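Putative diguanylate cyclase (GGDEF) with PAS/PAC domain (Rhodopseudomonas palustris, PDB 3LIF) probably makes cyclic di-GMP from two GTP molecules through its GGDEF domain, the piece described here being its extracellular PDC-fold sensor domain. Local coordinates at residues Y209-P214 / K220-R225; V195-A200 / P231-V236. All blocks are in the same frame, centred on the assembly; numbering follows the deposited sequence.

Contact 1 (Y209-P214 / K220-R225); sequences YLTVSP and KYLAYR
Y209 pairs with L222 in an antiparallel beta hairpin, whose strand 206-212 borders one five-stranded sheet of the PDC-fold sensor. The axes of strands 209-212 and 220-225 run at 117°, a strong twist. Y209 N donates to L222 O (2.8 Å), and Y209 O accepts from L222 N. Its first torsion (chi1 62°) tucks the ring between backbone N and carbonyl carbon, alongside L222, whose CD2 lies 4.0 Å from Y209 CE2. The Y224 side chain crosses that of Y209 at about a right angle, its CE2 meeting the edge of the Y209 ring. L210 points to the other face of the sheet with Y221; there L210 CD1 sits over one face of the Y221 ring in a CH-pi contact, 3.9 Å from the centroid and toward the rim. T211 makes a second hydrogen-bonded pair, donating from N to K220 O and accepting from K220 N (171° at the hydrogen), while its CG2 rests on L222 CB. S213 OG is hydrogen-bonded to F215 N, and K220 NZ to G166 O, with a salt bridge to D216. A water bridges the two, 2.7 Å from S213 OG and 3.2 Å from K220 NZ, which donates to it.

Contact 2 (V195-A200 / P231-V236); sequences VLFQKA and PLVVTV
L196 meets T235 where helix 195-203 packs on its sheet, an apolar helix-on-sheet contact within the PAS-like architecture of the sensor. The L196 CB points to strand 232-239 and passes the phenol end of Y209, whose OH lies 3.5 Å from it. CG continues toward the sheet, and there the chain forks. CD2 turns to the Y224 ring, 3.6 Å from Y224 CG. CD1 goes deeper and ends against T235 CG2, also at 3.6 Å, the two side chains meeting at a slant. T235 can offer a methyl because its first torsion (chi1 67°) places OG1 between backbone N and carbonyl carbon, leaving CG2 beside the N. F197 makes a looser touch, with CE1 4.4 Å from V233 CG2. The helix widens here into a pi-type turn: V195 O accepts from both K199 N and A200 N, the latter at 3.2 Å. V233 and T235 face the short helix, while V234 between them points away, to A25 of the long helix 5-47. Strand 232-239 is the middle strand of its sheet, sandwiched between these two helices and flanked by strands 168-173 and 219-226; L172 of the former touches both F197 and T235.

In the fold
The two contacts illustrate how one sheet combines an edge hairpin with a helix packed on its middle strand: contact 1 supplies the hairpin, and contact 2 seats the helix. Their centres are about 9 Å apart. Strands 219-226 and 232-239, consecutive in the chain, join them through probable hydrogen bonds from V236 N to A223 O (2.8 Å) and from V234 N to R225 O (3.0 Å). Y209 and Y224 of contact 1 also pack on A200, extending the shared apolar layer under helix 195-203. It is about 4 Å from the Y224 side chain to a bound citrate, which probably came from the crystallisation liquor but may mark a pocket in this sensor domain.

Contact 1 (Y209-P214 / K220-R225)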
loop_
_atom_site.group_PDB
_atom_site.type_symbol
_atom_site.label_atom_id
_atom_site.label_comp_id
_atom_site.label_asym_id
_atom_site.label_seq_id
_atom_site.Cartn_x
_atom_site.Cartn_y
_atom_site.Cartn_z
ATOM N N TYR A 209 13.478 14.132 11.817
ATOM C CA TYR A 209 14.259 13.963 13.059
ATOM C C TYR A 209 15.367 12.930 12.994
ATOM O O TYR A 209 15.521 12.228 12.008
ATOM C CB TYR A 209 13.355 13.614 14.249
ATOM C CG TYR A 209 12.612 12.314 14.088
ATOM C CD1 TYR A 209 13.173 11.124 14.491
ATOM C CD2 TYR A 209 11.352 12.279 13.502
ATOM C CE1 TYR A 209 12.499 9.937 14.307
ATOM C CE2 TYR A 209 10.680 11.092 13.316
ATOM C CZ TYR A 209 11.242 9.926 13.722
ATOM O OH TYR A 209 10.568 8.720 13.529
ATOM N N LEU A 210 16.143 12.785 14.043
ATOM C CA LEU A 210 17.294 11.917 13.900
ATOM C C LEU A 210 17.008 10.584 14.522
ATOM O O LEU A 210 16.430 10.543 15.557
ATOM C CB LEU A 210 18.513 12.548 14.555
ATOM C CG LEU A 210 19.747 11.645 14.429
ATOM C CD1 LEU A 210 20.736 12.113 13.356
ATOM C CD2 LEU A 210 20.431 11.510 15.813
ATOM N N THR A 211 17.406 9.476 13.923
ATOM C CA THR A 211 16.948 8.193 14.457
ATOM C C THR A 211 17.826 7.042 13.974
ATOM O O THR A 211 18.777 7.235 13.229
ATOM C CB THR A 211 15.475 7.954 14.047
ATOM O OG1 THR A 211 14.957 6.884 14.803
ATOM C CG2 THR A 211 15.371 7.573 12.609
ATOM N N VAL A 212 17.552 5.830 14.412
ATOM C CA VAL A 212 18.389 4.724 13.997
ATOM C C VAL A 212 17.572 3.836 13.044
ATOM O O VAL A 212 16.457 3.471 13.337
ATOM C CB VAL A 212 18.880 3.855 15.210
ATOM C CG1 VAL A 212 19.686 2.668 14.710
ATOM C CG2 VAL A 212 19.691 4.639 16.207
ATOM N N SER A 213 18.135 3.466 11.907
ATOM C CA SER A 213 17.451 2.587 11.006
ATOM C C SER A 213 17.338 1.246 11.639
ATOM O O SER A 213 18.306 0.684 12.140
ATOM C CB SER A 213 18.214 2.435 9.699
ATOM O OG SER A 213 17.675 1.362 8.934
ATOM N N PRO A 214 16.151 0.689 11.576
ATOM C CA PRO A 214 15.967 -0.655 12.022
ATOM C C PRO A 214 16.434 -1.644 10.964
ATOM O O PRO A 214 16.484 -2.847 11.233
ATOM C CB PRO A 214 14.446 -0.759 12.184
ATOM C CG PRO A 214 13.894 0.538 11.674
ATOM C CD PRO A 214 14.946 1.253 10.978
ATOM N N LYS A 220 20.517 8.013 10.998
ATOM C CA LYS A 220 20.158 8.918 9.931
ATOM C C LYS A 220 19.100 9.901 10.291
ATOM O O LYS A 220 18.380 9.722 11.269
ATOM C CB LYS A 220 19.711 8.172 8.696
ATOM C CG LYS A 220 19.503 6.715 8.873
ATOM C CD LYS A 220 19.405 6.046 7.504
ATOM C CE LYS A 220 20.114 4.714 7.543
ATOM N NZ LYS A 220 19.632 3.850 6.435
ATOM N N TYR A 221 19.069 10.977 9.511
ATOM C CA TYR A 221 17.954 11.884 9.507
ATOM C C TYR A 221 16.830 11.270 8.680
ATOM O O TYR A 221 17.076 10.752 7.585
ATOM C CB TYR A 221 18.339 13.222 8.901
ATOM C CG TYR A 221 19.052 14.091 9.869
ATOM C CD1 TYR A 221 20.423 13.964 10.054
ATOM C CD2 TYR A 221 18.363 15.027 10.637
ATOM C CE1 TYR A 221 21.115 14.746 10.956
ATOM C CE2 TYR A 221 19.061 15.850 11.567
ATOM C CZ TYR A 221 20.446 15.695 11.719
ATOM O OH TYR A 221 21.169 16.483 12.623
ATOM N N LEU A 222 15.614 11.353 9.226
ATOM C CA LEU A 222 14.408 10.800 8.645
ATOM C C LEU A 222 13.295 11.847 8.550
ATOM O O LEU A 222 12.968 12.638 9.520
ATOM C CB LEU A 222 13.916 9.630 9.507
ATOM C CG LEU A 222 12.594 8.900 9.133
ATOM C CD1 LEU A 222 12.619 7.500 9.654
ATOM C CD2 LEU A 222 11.348 9.634 9.612
ATOM N N ALA A 223 12.689 11.874 7.384
ATOM C CA ALA A 223 11.527 12.712 7.228
ATOM C C ALA A 223 10.366 11.745 6.956
ATOM O O ALA A 223 10.538 10.749 6.222
ATOM C CB ALA A 223 11.719 13.647 6.074
ATOM N N TYR A 224 9.212 12.035 7.563
ATOM C CA TYR A 224 8.010 11.256 7.372
ATOM C C TYR A 224 6.832 12.161 7.194
ATOM O O TYR A 224 6.819 13.294 7.664
ATOM C CB TYR A 224 7.722 10.414 8.592
ATOM C CG TYR A 224 7.242 11.218 9.777
ATOM C CD1 TYR A 224 5.900 11.533 9.906
ATOM C CD2 TYR A 224 8.155 11.693 10.785
ATOM C CE1 TYR A 224 5.431 12.255 11.006
ATOM C CE2 TYR A 224 7.718 12.410 11.889
ATOM C CZ TYR A 224 6.339 12.689 11.984
ATOM O OH TYR A 224 5.808 13.390 13.030
ATOM N N ARG A 225 5.813 11.611 6.563
ATOM C CA ARG A 225 4.568 12.308 6.316
ATOM C C ARG A 225 3.349 11.359 6.128
ATOM O O ARG A 225 3.380 10.415 5.315
ATOM C CB ARG A 225 4.728 13.202 5.069
ATOM C CG ARG A 225 3.515 14.063 4.804
ATOM C CD ARG A 225 3.655 14.837 3.550
ATOM N NE ARG A 225 4.941 15.541 3.520
ATOM C CZ ARG A 225 5.125 16.819 3.890
ATOM N NH1 ARG A 225 4.115 17.554 4.324
ATOM N NH2 ARG A 225 6.327 17.358 3.818
HETATM O O HOH W 1 16.637 2.751 6.902
#

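Contact 2 (V195-A200 / P231-V236)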
loop_
_atom_site.group_PDB
_atom_site.type_symbol
_atom_site.label_atom_id
_atom_site.label_comp_id
_atom_site.label_asym_id
_atom_site.label_seq_id
_atom_site.Cartn_x
_atom_site.Cartn_y
_atom_site.Cartn_z
ATOM N N VAL A 195 10.043 4.769 16.914
ATOM C CA VAL A 195 9.790 6.047 17.457
ATOM C C VAL A 195 8.748 6.742 16.598
ATOM O O VAL A 195 7.858 7.472 17.128
ATOM C CB VAL A 195 11.133 6.870 17.471
ATOM C CG1 VAL A 195 10.886 8.332 17.584
ATOM C CG2 VAL A 195 12.009 6.390 18.635
ATOM N N LEU A 196 8.885 6.579 15.278
ATOM C CA LEU A 196 7.902 7.100 14.333
ATOM C C LEU A 196 6.457 6.891 14.826
ATOM O O LEU A 196 5.610 7.801 14.719
ATOM C CB LEU A 196 8.050 6.323 13.039
ATOM C CG LEU A 196 7.801 7.047 11.732
ATOM C CD1 LEU A 196 7.331 6.011 10.707
ATOM C CD2 LEU A 196 6.888 8.325 11.838
ATOM N N PHE A 197 6.180 5.688 15.354
ATOM C CA PHE A 197 4.834 5.401 15.790
ATOM C C PHE A 197 4.603 5.660 17.275
ATOM O O PHE A 197 3.483 6.051 17.656
ATOM C CB PHE A 197 4.368 3.993 15.359
ATOM C CG PHE A 197 4.388 3.789 13.863
ATOM C CD1 PHE A 197 3.310 4.185 13.077
ATOM C CD2 PHE A 197 5.501 3.238 13.230
ATOM C CE1 PHE A 197 3.324 4.015 11.701
ATOM C CE2 PHE A 197 5.525 3.053 11.845
ATOM C CZ PHE A 197 4.461 3.473 11.078
ATOM N N GLN A 198 5.622 5.457 18.113
ATOM C CA GLN A 198 5.472 5.701 19.539
ATOM C C GLN A 198 5.347 7.202 19.896
ATOM O O GLN A 198 4.524 7.562 20.741
ATOM C CB GLN A 198 6.587 5.056 20.308
ATOM C CG GLN A 198 6.583 3.499 20.233
ATOM C CD GLN A 198 5.306 2.888 20.799
ATOM O OE1 GLN A 198 4.660 2.112 20.150
ATOM N NE2 GLN A 198 4.963 3.223 22.041
ATOM N N LYS A 199 6.086 8.107 19.233
ATOM C CA LYS A 199 6.047 9.527 19.658
ATOM C C LYS A 199 5.817 10.517 18.489
ATOM O O LYS A 199 4.964 11.411 18.568
ATOM C CB LYS A 199 7.320 9.846 20.452
ATOM C CG LYS A 199 7.621 8.875 21.650
ATOM C CD LYS A 199 7.627 9.732 22.866
ATOM C CE LYS A 199 6.907 9.184 24.114
ATOM N NZ LYS A 199 7.749 8.212 24.823
ATOM N N ALA A 200 6.520 10.354 17.383
ATOM C CA ALA A 200 6.349 11.313 16.314
ATOM C C ALA A 200 4.930 11.370 15.685
ATOM O O ALA A 200 4.344 12.453 15.560
ATOM C CB ALA A 200 7.390 11.105 15.232
ATOM N N PRO A 231 -4.880 5.509 5.234
ATOM C CA PRO A 231 -4.071 5.327 6.463
ATOM C C PRO A 231 -2.634 4.779 6.188
ATOM O O PRO A 231 -2.279 3.670 6.630
ATOM C CB PRO A 231 -4.870 4.298 7.244
ATOM C CG PRO A 231 -5.548 3.429 6.148
ATOM C CD PRO A 231 -5.832 4.397 5.000
ATOM N N LEU A 232 -1.831 5.537 5.446
ATOM C CA LEU A 232 -0.462 5.134 5.111
ATOM C C LEU A 232 0.502 6.241 5.578
ATOM O O LEU A 232 0.082 7.372 5.758
ATOM C CB LEU A 232 -0.352 4.931 3.601
ATOM C CG LEU A 232 -1.339 3.895 3.064
ATOM C CD1 LEU A 232 -1.286 3.778 1.541
ATOM C CD2 LEU A 232 -1.034 2.521 3.677
ATOM N N VAL A 233 1.768 5.928 5.771
ATOM C CA VAL A 233 2.767 6.940 6.073
ATOM C C VAL A 233 3.932 6.695 5.130
ATOM O O VAL A 233 4.189 5.562 4.764
ATOM C CB VAL A 233 3.286 6.743 7.490
ATOM C CG1 VAL A 233 4.200 7.903 7.912
ATOM C CG2 VAL A 233 2.115 6.636 8.420
ATOM N N VAL A 234 4.648 7.725 4.716
ATOM C CA VAL A 234 5.855 7.443 3.933
ATOM C C VAL A 234 6.999 7.945 4.747
ATOM O O VAL A 234 6.826 8.922 5.504
ATOM C CB VAL A 234 5.877 8.201 2.617
ATOM C CG1 VAL A 234 4.895 7.588 1.645
ATOM C CG2 VAL A 234 5.529 9.683 2.868
ATOM N N THR A 235 8.163 7.314 4.617
ATOM C CA THR A 235 9.355 7.866 5.269
ATOM C C THR A 235 10.513 7.899 4.282
ATOM O O THR A 235 10.592 7.001 3.469
ATOM C CB THR A 235 9.772 7.007 6.450
ATOM O OG1 THR A 235 10.224 5.724 5.977
ATOM C CG2 THR A 235 8.606 6.820 7.457
ATOM N N VAL A 236 11.380 8.930 4.337
ATOM C CA VAL A 236 12.660 8.980 3.588
ATOM C C VAL A 236 13.751 9.190 4.586
ATOM O O VAL A 236 13.641 10.076 5.424
ATOM C CB VAL A 236 12.874 10.269 2.771
ATOM C CG1 VAL A 236 13.504 9.939 1.467
ATOM C CG2 VAL A 236 11.655 11.043 2.558
#